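Local coordinates for RNA-dependent RNA polymerase (Dera Ghazi Khan orthonairovirus, PDB 6DX2), which carries an OTU-like cysteine protease domain, the part described here, that probably removes ubiquitin, while the whole protein is thought to copy the viral RNA genome, at residues Thr115-Glu120 and Ala141-Leu146; Lys62-Ser67 and Glu106-Ala111; Asn26-Phe31 and Val123-Val128; Glu34-Asp39 and Ile151-Leu156; His5-Asn10 and Pro135-Thr140. One frame throughout, in Å; residues are numbered along the deposited sequence.

Contact 1 (Thr115-Glu120 and Ala141-Leu146); sequences TIILWE and ALNLKL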
# COMPACT_ATOMS: atom_id res chain seq x y z
N THR A 115 -4.91 3.92 -6.60
CA THR A 115 -3.81 3.01 -6.89
C THR A 115 -2.84 3.12 -5.74
O THR A 115 -2.56 4.24 -5.27
CB THR A 115 -3.18 3.39 -8.24
OG1 THR A 115 -4.14 3.07 -9.27
CG2 THR A 115 -1.92 2.56 -8.56
N ILE A 116 -2.31 1.96 -5.30
CA ILE A 116 -1.37 1.92 -4.20
C ILE A 116 -0.16 1.13 -4.66
O ILE A 116 -0.31 0.06 -5.25
CB ILE A 116 -1.96 1.28 -2.93
CG1 ILE A 116 -3.20 2.13 -2.48
CG2 ILE A 116 -0.83 1.13 -1.87
CD1 ILE A 116 -4.04 1.47 -1.32
N ILE A 117 1.04 1.66 -4.41
CA ILE A 117 2.26 0.99 -4.83
C ILE A 117 3.10 0.71 -3.61
O ILE A 117 3.36 1.61 -2.81
CB ILE A 117 3.04 1.83 -5.85
CG1 ILE A 117 2.16 2.06 -7.06
CG2 ILE A 117 4.40 1.14 -6.21
CD1 ILE A 117 2.80 3.06 -8.09
N LEU A 118 3.52 -0.55 -3.46
CA LEU A 118 4.40 -0.93 -2.37
C LEU A 118 5.79 -1.02 -2.96
O LEU A 118 6.07 -1.90 -3.77
CB LEU A 118 4.00 -2.26 -1.73
CG LEU A 118 2.54 -2.38 -1.26
CD1 LEU A 118 2.27 -3.73 -0.46
CD2 LEU A 118 2.12 -1.14 -0.47
N TRP A 119 6.67 -0.09 -2.55
CA TRP A 119 8.05 -0.10 -3.02
C TRP A 119 8.86 -0.77 -1.92
O TRP A 119 9.12 -0.17 -0.87
CB TRP A 119 8.56 1.33 -3.23
CG TRP A 119 7.77 2.14 -4.24
CD1 TRP A 119 6.71 2.99 -3.99
CD2 TRP A 119 8.00 2.20 -5.66
NE1 TRP A 119 6.30 3.60 -5.15
CE2 TRP A 119 7.07 3.12 -6.19
CE3 TRP A 119 8.91 1.57 -6.52
CZ2 TRP A 119 6.96 3.40 -7.54
CZ3 TRP A 119 8.81 1.87 -7.91
CH2 TRP A 119 7.86 2.77 -8.39
N GLU A 120 9.27 -2.01 -2.15
CA GLU A 120 10.15 -2.68 -1.21
C GLU A 120 11.57 -2.24 -1.47
O GLU A 120 12.10 -2.42 -2.58
CB GLU A 120 9.99 -4.19 -1.30
CG GLU A 120 8.75 -4.64 -0.50
CD GLU A 120 8.26 -6.05 -0.82
OE1 GLU A 120 7.12 -6.17 -1.33
OE2 GLU A 120 9.01 -7.01 -0.56
N ALA A 141 -0.68 7.59 -7.44
CA ALA A 141 -0.82 6.53 -6.48
C ALA A 141 -0.49 7.01 -5.07
O ALA A 141 0.18 8.03 -4.87
CB ALA A 141 0.13 5.37 -6.84
N LEU A 142 -0.90 6.19 -4.12
CA LEU A 142 -0.30 6.23 -2.78
C LEU A 142 0.94 5.35 -2.83
O LEU A 142 0.85 4.12 -2.90
CB LEU A 142 -1.26 5.75 -1.70
CG LEU A 142 -2.69 6.26 -1.63
CD1 LEU A 142 -3.26 5.91 -0.23
CD2 LEU A 142 -2.85 7.67 -1.87
N ASN A 143 2.09 6.01 -2.76
CA ASN A 143 3.39 5.37 -2.85
C ASN A 143 3.86 5.10 -1.44
O ASN A 143 4.07 6.06 -0.69
CB ASN A 143 4.36 6.28 -3.59
CG ASN A 143 4.00 6.36 -5.05
OD1 ASN A 143 4.15 5.38 -5.75
ND2 ASN A 143 3.31 7.43 -5.45
N LEU A 144 4.11 3.83 -1.13
CA LEU A 144 4.53 3.42 0.21
C LEU A 144 5.89 2.79 0.12
O LEU A 144 6.12 1.95 -0.77
CB LEU A 144 3.52 2.38 0.79
CG LEU A 144 2.09 2.90 0.91
CD1 LEU A 144 1.24 1.80 1.50
CD2 LEU A 144 2.00 4.17 1.82
N LYS A 145 6.77 3.18 1.03
CA LYS A 145 8.09 2.60 1.13
C LYS A 145 8.07 1.55 2.21
O LYS A 145 7.75 1.84 3.38
CB LYS A 145 9.14 3.66 1.46
CG LYS A 145 10.57 3.13 1.48
CD LYS A 145 11.57 4.28 1.74
CE LYS A 145 11.66 4.58 3.22
NZ LYS A 145 12.43 5.83 3.47
N LEU A 146 8.46 0.34 1.85
CA LEU A 146 8.59 -0.76 2.81
C LEU A 146 10.06 -0.99 3.02
O LEU A 146 10.75 -1.45 2.11
CB LEU A 146 7.93 -2.00 2.21
CG LEU A 146 6.42 -2.07 2.33
CD1 LEU A 146 5.68 -0.87 1.76
CD2 LEU A 146 5.96 -3.36 1.62

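Contact 2 (Lys62-Ser67 and Glu106-Ala111); sequences KNTIAS and EILSKA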
# COMPACT_ATOMS: atom_id res chain seq x y z
N LYS A 62 -9.15 1.70 8.12
CA LYS A 62 -9.45 0.32 8.47
C LYS A 62 -10.92 0.00 8.31
O LYS A 62 -11.28 -1.11 7.92
CB LYS A 62 -9.04 0.01 9.93
CG LYS A 62 -7.51 -0.10 10.07
CD LYS A 62 -7.20 -0.52 11.50
CE LYS A 62 -6.04 -1.46 11.50
NZ LYS A 62 -5.81 -2.03 12.82
N ASN A 63 -11.81 0.93 8.72
CA ASN A 63 -13.23 0.65 8.63
C ASN A 63 -13.67 0.54 7.18
O ASN A 63 -14.54 -0.29 6.85
CB ASN A 63 -14.04 1.73 9.36
CG ASN A 63 -13.86 1.65 10.87
OD1 ASN A 63 -13.56 0.59 11.40
ND2 ASN A 63 -14.04 2.77 11.57
N THR A 64 -13.07 1.35 6.31
CA THR A 64 -13.34 1.28 4.88
C THR A 64 -12.89 -0.07 4.32
O THR A 64 -13.65 -0.72 3.59
CB THR A 64 -12.64 2.44 4.18
OG1 THR A 64 -13.27 3.66 4.59
CG2 THR A 64 -12.80 2.28 2.70
N ILE A 65 -11.71 -0.53 4.74
CA ILE A 65 -11.24 -1.84 4.31
C ILE A 65 -12.19 -2.93 4.80
O ILE A 65 -12.51 -3.89 4.08
CB ILE A 65 -9.82 -2.09 4.86
CG1 ILE A 65 -8.85 -1.14 4.18
CG2 ILE A 65 -9.40 -3.57 4.67
CD1 ILE A 65 -7.48 -1.18 4.91
N ALA A 66 -12.65 -2.79 6.03
CA ALA A 66 -13.51 -3.81 6.58
C ALA A 66 -14.83 -3.86 5.81
O ALA A 66 -15.37 -4.94 5.58
CB ALA A 66 -13.75 -3.54 8.07
N SER A 67 -15.36 -2.70 5.40
CA SER A 67 -16.62 -2.69 4.67
C SER A 67 -16.45 -3.37 3.32
O SER A 67 -17.33 -4.14 2.89
CB SER A 67 -17.14 -1.25 4.49
OG SER A 67 -16.59 -0.64 3.32
N GLU A 106 -4.21 -4.23 -1.59
CA GLU A 106 -5.13 -4.72 -2.62
C GLU A 106 -6.55 -4.27 -2.31
O GLU A 106 -7.24 -3.73 -3.19
CB GLU A 106 -5.04 -6.24 -2.71
CG GLU A 106 -6.14 -6.86 -3.60
CD GLU A 106 -5.88 -8.32 -3.81
OE1 GLU A 106 -6.02 -9.02 -2.81
OE2 GLU A 106 -5.58 -8.76 -4.96
N ILE A 107 -6.98 -4.43 -1.06
CA ILE A 107 -8.37 -4.08 -0.70
C ILE A 107 -8.59 -2.58 -0.80
O ILE A 107 -9.58 -2.10 -1.38
CB ILE A 107 -8.72 -4.60 0.70
CG1 ILE A 107 -8.78 -6.12 0.72
CG2 ILE A 107 -10.09 -4.07 1.12
CD1 ILE A 107 -8.95 -6.76 2.20
N LEU A 108 -7.67 -1.79 -0.22
CA LEU A 108 -7.88 -0.34 -0.23
C LEU A 108 -7.90 0.22 -1.64
O LEU A 108 -8.62 1.18 -1.92
CB LEU A 108 -6.77 0.36 0.59
CG LEU A 108 -7.20 1.71 1.11
CD1 LEU A 108 -8.45 1.78 1.88
CD2 LEU A 108 -6.03 2.19 2.03
N SER A 109 -7.04 -0.28 -2.52
CA SER A 109 -7.07 0.20 -3.90
C SER A 109 -8.45 0.01 -4.53
O SER A 109 -8.98 0.93 -5.19
CB SER A 109 -6.01 -0.52 -4.71
OG SER A 109 -6.32 -1.86 -4.97
N LYS A 110 -9.06 -1.16 -4.30
CA LYS A 110 -10.41 -1.35 -4.80
C LYS A 110 -11.42 -0.52 -3.99
O LYS A 110 -12.35 0.05 -4.56
CB LYS A 110 -10.78 -2.84 -4.74
CG LYS A 110 -9.85 -3.73 -5.59
CD LYS A 110 -9.95 -5.22 -5.28
CE LYS A 110 -8.93 -6.01 -6.17
NZ LYS A 110 -9.28 -7.47 -6.28
N ALA A 111 -11.26 -0.44 -2.67
CA ALA A 111 -12.33 0.16 -1.88
C ALA A 111 -12.45 1.66 -2.14
O ALA A 111 -13.54 2.23 -2.02
CB ALA A 111 -12.10 -0.12 -0.39

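Contact 3 (Asn26-Phe31 and Val123-Val128); sequences NLNDYF and VSENVV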
# COMPACT_ATOMS: atom_id res chain seq x y z
N ASN A 26 17.04 4.33 -6.97
CA ASN A 26 16.96 4.82 -5.60
C ASN A 26 15.72 5.69 -5.41
O ASN A 26 15.56 6.73 -6.06
CB ASN A 26 18.21 5.58 -5.19
CG ASN A 26 18.25 5.75 -3.71
OD1 ASN A 26 17.66 6.69 -3.20
ND2 ASN A 26 18.85 4.79 -2.99
N LEU A 27 14.86 5.26 -4.48
CA LEU A 27 13.62 5.97 -4.17
C LEU A 27 13.86 7.45 -3.97
O LEU A 27 13.05 8.29 -4.40
CB LEU A 27 12.98 5.40 -2.91
CG LEU A 27 12.39 4.01 -3.11
CD1 LEU A 27 11.86 3.52 -1.80
CD2 LEU A 27 11.34 4.11 -4.20
N ASN A 28 14.92 7.81 -3.28
CA ASN A 28 15.00 9.19 -2.87
C ASN A 28 15.52 10.11 -3.96
O ASN A 28 15.66 11.30 -3.70
CB ASN A 28 15.81 9.27 -1.60
CG ASN A 28 15.04 8.67 -0.42
OD1 ASN A 28 15.56 7.81 0.28
ND2 ASN A 28 13.77 9.11 -0.23
N ASP A 29 15.79 9.58 -5.15
CA ASP A 29 16.00 10.44 -6.29
C ASP A 29 14.70 10.96 -6.86
O ASP A 29 14.71 11.93 -7.63
CB ASP A 29 16.81 9.71 -7.35
CG ASP A 29 18.27 9.60 -6.96
OD1 ASP A 29 18.74 10.46 -6.16
OD2 ASP A 29 18.93 8.65 -7.44
N TYR A 30 13.58 10.35 -6.50
CA TYR A 30 12.30 10.69 -7.11
C TYR A 30 11.25 11.04 -6.09
O TYR A 30 10.28 11.71 -6.45
CB TYR A 30 11.78 9.51 -7.96
CG TYR A 30 12.76 9.21 -9.06
CD1 TYR A 30 12.69 9.87 -10.28
CD2 TYR A 30 13.79 8.32 -8.85
CE1 TYR A 30 13.63 9.62 -11.27
CE2 TYR A 30 14.72 8.07 -9.82
CZ TYR A 30 14.65 8.72 -11.03
OH TYR A 30 15.60 8.44 -11.99
N PHE A 31 11.38 10.57 -4.86
CA PHE A 31 10.39 10.76 -3.82
C PHE A 31 11.01 11.47 -2.64
O PHE A 31 12.16 11.24 -2.27
CB PHE A 31 9.83 9.40 -3.32
CG PHE A 31 9.08 8.63 -4.32
CD1 PHE A 31 7.74 8.95 -4.59
CD2 PHE A 31 9.66 7.55 -4.98
CE1 PHE A 31 7.00 8.18 -5.44
CE2 PHE A 31 8.91 6.80 -5.87
CZ PHE A 31 7.56 7.12 -6.09
N VAL A 123 18.08 -1.21 2.88
CA VAL A 123 18.47 -0.21 3.88
C VAL A 123 19.02 1.05 3.22
O VAL A 123 18.96 2.14 3.80
CB VAL A 123 19.48 -0.79 4.90
CG1 VAL A 123 18.82 -1.86 5.74
CG2 VAL A 123 20.70 -1.34 4.20
N SER A 124 19.55 0.93 2.01
CA SER A 124 20.04 2.10 1.30
C SER A 124 18.97 2.72 0.39
O SER A 124 19.30 3.59 -0.42
CB SER A 124 21.29 1.74 0.50
OG SER A 124 22.11 0.86 1.26
N GLU A 125 17.70 2.29 0.51
CA GLU A 125 16.54 2.87 -0.19
C GLU A 125 16.51 2.51 -1.67
O GLU A 125 15.79 3.14 -2.47
CB GLU A 125 16.46 4.39 -0.03
CG GLU A 125 16.80 4.88 1.39
CD GLU A 125 15.69 4.63 2.38
OE1 GLU A 125 14.57 4.29 1.96
OE2 GLU A 125 15.93 4.77 3.60
N ASN A 126 17.22 1.46 -2.06
CA ASN A 126 17.09 0.97 -3.42
C ASN A 126 15.87 0.07 -3.52
O ASN A 126 15.64 -0.77 -2.64
CB ASN A 126 18.34 0.20 -3.82
CG ASN A 126 19.58 1.06 -3.73
OD1 ASN A 126 19.65 2.12 -4.34
ND2 ASN A 126 20.56 0.62 -2.95
N VAL A 127 15.10 0.24 -4.60
CA VAL A 127 13.97 -0.66 -4.84
C VAL A 127 14.48 -2.08 -5.00
O VAL A 127 15.47 -2.33 -5.72
CB VAL A 127 13.18 -0.25 -6.09
CG1 VAL A 127 12.01 -1.23 -6.28
CG2 VAL A 127 12.59 1.11 -5.90
N VAL A 128 13.83 -3.01 -4.30
CA VAL A 128 14.06 -4.43 -4.47
C VAL A 128 12.90 -5.09 -5.19
O VAL A 128 13.10 -5.96 -6.04
CB VAL A 128 14.34 -5.13 -3.12
CG1 VAL A 128 14.87 -6.54 -3.36
CG2 VAL A 128 15.39 -4.36 -2.36

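Contact 4 (Glu34-Asp39 and Ile151-Leu156); sequences EKVPGD and IEPLQL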
# COMPACT_ATOMS: atom_id res chain seq x y z
N GLU A 34 8.35 10.70 4.07
CA GLU A 34 7.78 11.30 5.25
C GLU A 34 7.81 10.30 6.41
O GLU A 34 7.57 9.12 6.23
CB GLU A 34 6.34 11.78 5.00
CG GLU A 34 5.61 12.21 6.29
CD GLU A 34 5.95 13.63 6.71
OE1 GLU A 34 5.52 14.05 7.81
OE2 GLU A 34 6.65 14.33 5.95
N LYS A 35 8.12 10.80 7.60
CA LYS A 35 8.22 9.98 8.80
C LYS A 35 6.84 9.77 9.45
O LYS A 35 6.10 10.74 9.65
CB LYS A 35 9.13 10.71 9.79
CG LYS A 35 8.57 12.10 10.17
CD LYS A 35 9.62 13.06 10.71
CE LYS A 35 9.82 14.26 9.78
NZ LYS A 35 11.15 14.93 9.98
N VAL A 36 6.48 8.52 9.74
CA VAL A 36 5.30 8.26 10.58
C VAL A 36 5.74 7.40 11.75
O VAL A 36 6.77 6.70 11.68
CB VAL A 36 4.15 7.56 9.81
CG1 VAL A 36 3.68 8.39 8.63
CG2 VAL A 36 4.56 6.15 9.41
N PRO A 37 4.98 7.40 12.82
CA PRO A 37 5.40 6.65 14.02
C PRO A 37 5.54 5.16 13.72
O PRO A 37 4.71 4.57 13.02
CB PRO A 37 4.27 6.91 15.03
CG PRO A 37 3.73 8.23 14.63
CD PRO A 37 3.77 8.20 13.09
N GLY A 38 6.59 4.55 14.26
CA GLY A 38 6.94 3.20 13.84
C GLY A 38 6.25 2.04 14.54
O GLY A 38 6.82 0.95 14.64
N ASP A 39 5.03 2.20 14.97
CA ASP A 39 4.35 1.06 15.56
C ASP A 39 3.62 0.27 14.46
O ASP A 39 3.68 0.60 13.27
CB ASP A 39 3.35 1.48 16.63
CG ASP A 39 2.26 2.43 16.10
OD1 ASP A 39 1.64 2.14 15.06
OD2 ASP A 39 1.98 3.47 16.77
N ILE A 151 6.74 0.88 7.27
CA ILE A 151 6.13 1.50 6.12
C ILE A 151 6.15 2.99 6.36
O ILE A 151 5.80 3.46 7.46
CB ILE A 151 4.71 0.98 5.86
CG1 ILE A 151 4.78 -0.48 5.47
CG2 ILE A 151 3.96 1.86 4.82
CD1 ILE A 151 3.50 -1.02 5.07
N GLU A 152 6.58 3.73 5.34
CA GLU A 152 6.54 5.18 5.36
C GLU A 152 5.88 5.68 4.08
O GLU A 152 5.99 5.06 3.01
CB GLU A 152 7.95 5.76 5.49
CG GLU A 152 8.79 5.09 6.59
CD GLU A 152 8.28 5.33 8.02
OE1 GLU A 152 7.49 6.29 8.22
OE2 GLU A 152 8.68 4.56 8.95
N PRO A 153 5.15 6.78 4.16
CA PRO A 153 4.63 7.40 2.92
C PRO A 153 5.74 8.04 2.09
O PRO A 153 6.70 8.57 2.63
CB PRO A 153 3.65 8.46 3.47
CG PRO A 153 4.00 8.65 4.89
CD PRO A 153 4.89 7.58 5.36
N LEU A 154 5.58 8.02 0.77
CA LEU A 154 6.44 8.74 -0.16
C LEU A 154 5.61 9.79 -0.88
O LEU A 154 4.46 9.53 -1.20
CB LEU A 154 7.02 7.77 -1.21
CG LEU A 154 7.92 6.67 -0.58
CD1 LEU A 154 8.11 5.61 -1.72
CD2 LEU A 154 9.22 7.32 -0.09
N GLN A 155 6.21 10.93 -1.24
CA GLN A 155 5.56 11.86 -2.18
C GLN A 155 6.52 12.22 -3.29
O GLN A 155 7.73 12.33 -3.05
CB GLN A 155 5.09 13.12 -1.42
CG GLN A 155 4.05 12.72 -0.35
CD GLN A 155 3.41 13.88 0.37
OE1 GLN A 155 4.08 14.64 1.09
NE2 GLN A 155 2.09 13.99 0.23
N LEU A 156 5.98 12.43 -4.49
CA LEU A 156 6.82 12.81 -5.62
C LEU A 156 7.51 14.13 -5.33
O LEU A 156 6.91 15.04 -4.74
CB LEU A 156 6.01 12.91 -6.91
CG LEU A 156 5.90 11.54 -7.58
CD1 LEU A 156 5.23 11.70 -8.90
CD2 LEU A 156 7.27 10.98 -7.76

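Contact 5 (His5-Asn10 and Pro135-Thr140); sequences HLDDIN and PGLVST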
# COMPACT_ATOMS: atom_id res chain seq x y z
N HIS A 5 11.24 9.14 -15.78
CA HIS A 5 9.98 9.59 -15.19
C HIS A 5 9.27 8.38 -14.60
O HIS A 5 9.07 7.37 -15.29
CB HIS A 5 9.09 10.29 -16.22
CG HIS A 5 9.76 11.45 -16.90
ND1 HIS A 5 10.05 12.63 -16.25
CD2 HIS A 5 10.20 11.60 -18.17
CE1 HIS A 5 10.63 13.47 -17.10
NE2 HIS A 5 10.74 12.86 -18.27
N LEU A 6 8.88 8.50 -13.33
CA LEU A 6 8.17 7.42 -12.66
C LEU A 6 6.92 7.01 -13.42
O LEU A 6 6.61 5.82 -13.49
CB LEU A 6 7.83 7.84 -11.25
CG LEU A 6 9.11 7.99 -10.45
CD1 LEU A 6 8.73 8.13 -9.04
CD2 LEU A 6 9.95 6.72 -10.66
N ASP A 7 6.21 7.97 -14.04
CA ASP A 7 4.99 7.61 -14.77
C ASP A 7 5.27 6.86 -16.08
O ASP A 7 4.30 6.42 -16.72
CB ASP A 7 4.13 8.86 -15.04
CG ASP A 7 3.27 9.25 -13.84
OD1 ASP A 7 3.43 8.60 -12.83
OD2 ASP A 7 2.42 10.15 -13.91
N ASP A 8 6.54 6.70 -16.47
CA ASP A 8 6.90 5.92 -17.65
C ASP A 8 7.47 4.55 -17.32
O ASP A 8 8.04 3.91 -18.20
CB ASP A 8 7.92 6.68 -18.49
CG ASP A 8 7.38 7.98 -18.99
OD1 ASP A 8 6.24 8.00 -19.53
OD2 ASP A 8 8.10 8.98 -18.83
N ILE A 9 7.36 4.12 -16.06
CA ILE A 9 7.81 2.79 -15.68
C ILE A 9 6.97 1.77 -16.41
O ILE A 9 5.77 1.99 -16.67
CB ILE A 9 7.71 2.59 -14.16
CG1 ILE A 9 8.87 3.29 -13.45
CG2 ILE A 9 7.70 1.08 -13.73
CD1 ILE A 9 8.70 3.30 -11.93
N ASN A 10 7.59 0.62 -16.70
CA ASN A 10 6.94 -0.53 -17.32
C ASN A 10 6.43 -1.51 -16.25
O ASN A 10 7.21 -2.13 -15.52
CB ASN A 10 7.91 -1.20 -18.29
CG ASN A 10 8.22 -0.30 -19.49
OD1 ASN A 10 7.48 0.66 -19.78
ND2 ASN A 10 9.30 -0.61 -20.20
N PRO A 135 -5.04 0.46 -11.47
CA PRO A 135 -4.62 0.73 -12.85
C PRO A 135 -3.93 2.05 -13.07
O PRO A 135 -3.59 2.36 -14.23
CB PRO A 135 -5.95 0.71 -13.61
CG PRO A 135 -6.89 1.31 -12.61
CD PRO A 135 -6.48 0.72 -11.25
N GLY A 136 -3.71 2.83 -12.03
CA GLY A 136 -3.31 4.21 -12.19
C GLY A 136 -1.80 4.36 -12.25
O GLY A 136 -1.02 3.41 -12.24
N LEU A 137 -1.37 5.61 -12.33
CA LEU A 137 0.03 5.94 -12.55
C LEU A 137 0.74 6.24 -11.23
O LEU A 137 0.11 6.63 -10.26
CB LEU A 137 0.14 7.19 -13.43
CG LEU A 137 -0.52 7.10 -14.83
CD1 LEU A 137 -0.59 8.48 -15.49
CD2 LEU A 137 0.24 6.07 -15.68
N VAL A 138 2.08 6.14 -11.23
CA VAL A 138 2.84 6.42 -10.00
C VAL A 138 2.47 7.78 -9.38
O VAL A 138 2.21 7.89 -8.17
CB VAL A 138 4.35 6.34 -10.24
CG1 VAL A 138 5.13 6.88 -8.99
CG2 VAL A 138 4.74 4.93 -10.54
N SER A 139 2.38 8.82 -10.21
CA SER A 139 2.14 10.16 -9.70
C SER A 139 0.79 10.31 -9.02
O SER A 139 0.63 11.24 -8.22
CB SER A 139 2.25 11.19 -10.81
OG SER A 139 1.30 10.97 -11.83
N THR A 140 -0.19 9.44 -9.32
CA THR A 140 -1.48 9.53 -8.66
C THR A 140 -1.62 8.51 -7.55
O THR A 140 -2.63 8.51 -6.87
CB THR A 140 -2.63 9.34 -9.70
OG1 THR A 140 -2.50 8.07 -10.35
CG2 THR A 140 -2.55 10.39 -10.78

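Contact 1 (Thr115-Glu120 and Ala141-Leu146)
Trp119 and Asn143 meet side by side on one face of a parallel pair of strands, and the indole N-H is satisfied there: NE1 of Trp119 gives a straight bond to OD1 of Asn143 at 2.9 Å. The acceptor lies almost in the indole plane, with ring and amide turned 33° apart. The other end of the amide is also engaged, since Asn143 ND2 donates to the carbonyl of Val138. An asparagine suits this buried place because it can accept and donate at once.

Along the backbones, Ile117 and Trp119 spend both their N-H and C=O groups on this partner. Ile117 N reaches Leu142 O at 2.9 Å, and Trp119 N reaches Leu144 O at 2.8 Å; Leu144 N and Leu146 N answer to Ile117 O and Trp119 O. Thr115 O receives Leu142 N, whereas its OG1 bonds to the N-H of Gly136. Lys145, on the Trp119 face, sends its ammonium to Glu125 in a salt bridge.

Isoleucine and leucines make up most of the opposite face, with Glu120 at its end; Leu118 CD2 lies 3.6 Å from Leu144 CD1. Here helix 102-112 covers Ile116 and Leu118, and helix 42-52 covers Leu142 and Leu144. In the sheet, strand 127-133 bonds to the outer side of 116-121, and strand 150-156 to that of 142-147.

Contact 2 (Lys62-Ser67 and Glu106-Ala111)
Ala111 N donates to Ile107 O at 2.7 Å, a bond that holds one turn of helix 102-112, whose repeat puts both side chains on the side of helix 58-71. This is helix-on-helix packing in the helical part of the OTU-like domain: the two short axes cross at 85° and pass 9.2 Å apart. Nothing polar bridges them, so the fit is made by aliphatic branches.

Ile65 is the central residue, and its two branches divide the work. Its CG2 lies 3.7 Å from CG2 of Ile107, while its CG1 meets CD1 of Leu108 at a similar distance; both pairs of side chains cross at about a right angle. A beta-branched residue suits this place, since it presents methyl and methylene groups to two partners at once. Leu108 does not start out toward the other helix, but its CG stands roughly opposite the backbone N (chi1 -156°), which brings CD1 over to Ile65.

Tyr89 of helix 86-93 touches both Ile65 and Ile107, and Val47 of helix 42-52 touches Leu108, which extends the apolar cluster. At the more exposed end small groups suffice: Thr64 turns its methyl inward, and CG2 sits 4.0 Å from CB of Ala111.

Contact 3 (Asn26-Phe31 and Val123-Val128)
Asn26 spends its whole side-chain amide, and most unusually one of its two donated bonds enters the acceptor from above. ND2 lies 3.1 Å from OD1 of Asn126, yet it stands 59° out of that carbonyl's plane, away from the usual lone-pair directions; the two amides are turned nearly perpendicular. The second N-H goes to Ser124 O at 2.9 Å, a more bent bond. Both acceptors lie close to the plane of the Asn26 amide, as its two N-H directions require. CG anti to the backbone N (chi1 -165°) carries the amide across to the other segment.

The remaining oxygen turns back on its own chain. Asn26 OD1 accepts from Asn28 N at 3.0 Å, which makes an Asx turn, and Leu27 O then takes the N-H groups of both Tyr30 and Phe31. The coiled piece so formed leads into edge strand 31-33, while 123-128 runs from the hairpin connection after strand 116-121 into the start of strand 127-133. A single backbone bridge pairs Asn26 with Asn126, and in it Leu27 N donates to Glu125 O at 3.1 Å.

Leu27 faces inward, its CD2 lying 3.7 Å from Val127 CG2, and Trp119 touches both residues. Leucine and valine fit this apolar side, where the two side chains cross at about a right angle. Glu125 has a left-handed backbone conformation, which lets the chain reverse between the hairpin strands; its CG passes 3.4 Å from OD1 of Asn28. Its carboxylate goes to Lys145, and Asn28 ND2 bonds to Ser33 OG.

Contact 4 (Glu34-Asp39 and Ile151-Leu156)
Val36 is held between Glu152 and Pro153, and here the contact is tight. The backbone N of Val36 donates to OE1 of Glu152 at 2.9 Å, approaching that oxygen nearly along its C-O bond. A glutamate suits the place because its chain can fold: chi2 of -66° bends it back so that the carboxylate reaches a backbone N-H that is met by a side chain and not by a strand carbonyl. The methyl CG2 of Val36, in the crowded position between its backbone N and carbonyl carbon, lies beside the same oxygen and near Ile151 O. Its other methyl, CG1, reaches toward the proline ring, 3.6 Å from CD of Pro153.

Pro153 has no N-H to give, but its carbonyl still works, taking Glu34 N at 3.1 Å. Its ring also packs against Glu34, CD of Pro153 lying 3.2 Å from the carbonyl O of Glu34.

The other side is loose. Lys35 points away from the strand and is exposed, as a long charged chain can afford to be. The end of Glu34 leads away from the strand too, but with Phe49 of helix 42-52 against its side chain. Pro37 also turns outward, and the exposed Gly38 follows it. Asp39, beyond reach of the strand, accepts from Asn41 N; Gly38 and Asp39 begin the Gly-Asp-Gly-Asn-Cys sequence that carries the nucleophile in OTU proteases.

Segment 34-39 leaves the sheet after edge strand 31-33 and leads to helix 42-52. Strand 142-147 borders 150-156 on its other side, and helix 42-52 packs on the strand, with Ser46 against Pro153 and Phe43 against Ile151.

Contact 5 (His5-Asn10 and Pro135-Thr140)
Asp7 and Ser139 join two short 3-10 turns, 6-7 near the N-terminus and 138-140 in the connection from strand 127-133 to strand 142-147 of the OTU-like domain. The polar part is a two-pronged grip by one carboxylate. OD1 of Asp7 accepts Ser139 N at 2.8 Å, and OD2 of Asp7 accepts the hydroxyl OG of the same serine at an unusually short 2.5 Å. Each oxygen uses its syn lone pair, the one on the side of the other oxygen, so two donors from one residue fit the fork and fix the rotation of the carboxylate. Serine suits this position because its OG, held between the backbone N and carbonyl carbon (chi1 61°), lies close to its own N-H. An aspartate suits because its two oxygens can face the N-H and the hydroxyl together, on a short chain with few torsions to fix; its negative charge is probably eased by the two bonds. Val138 N is also near OD1, but its angle is too poor for a bond.

The apolar part lies on the buried side. Val138 faces Leu6, with CG1 of the valine 3.6 Å from CB of the leucine, and the two side chains cross at a slant. The other methyl rests near the Leu6 carbonyl. Val138 CG2 is only loosely placed, at 4.5 Å, against Ile9 CD1. Phe31 touches both Leu6 and Val138 and Trp119 touches Val138 and Ile9, which ties the pair to the aromatic face of the sheet.

Van der Waals contact also comes from the exposed Leu137, which lies along the carboxylate, its CB 3.6 Å from OD1 and its CD1 3.8 Å from OD2 of Asp7.

Overall arrangement
Contact 1 forms the middle of the mixed sheet, about 5 Å from the chain's centre, and touches all four others. Contact 2, in the helical part, is complete in the chain before contact 1 begins, with centres about 15 Å apart; helix 102-112 leads from it into strand 116-121. Contacts 3, 4 and 5 join early residues to late ones, with all the helices between them in the chain. Contacts 3 and 4 lie near edge strand 31-33, and Phe31 and Leu6 link them with contact 5. Contacts 2 and 3 stand on opposite sides of the centre. The domain thus combines a central sheet with a helical part, helices 42-52 and 102-112 covering one face and N-terminal residues helping to cover the other.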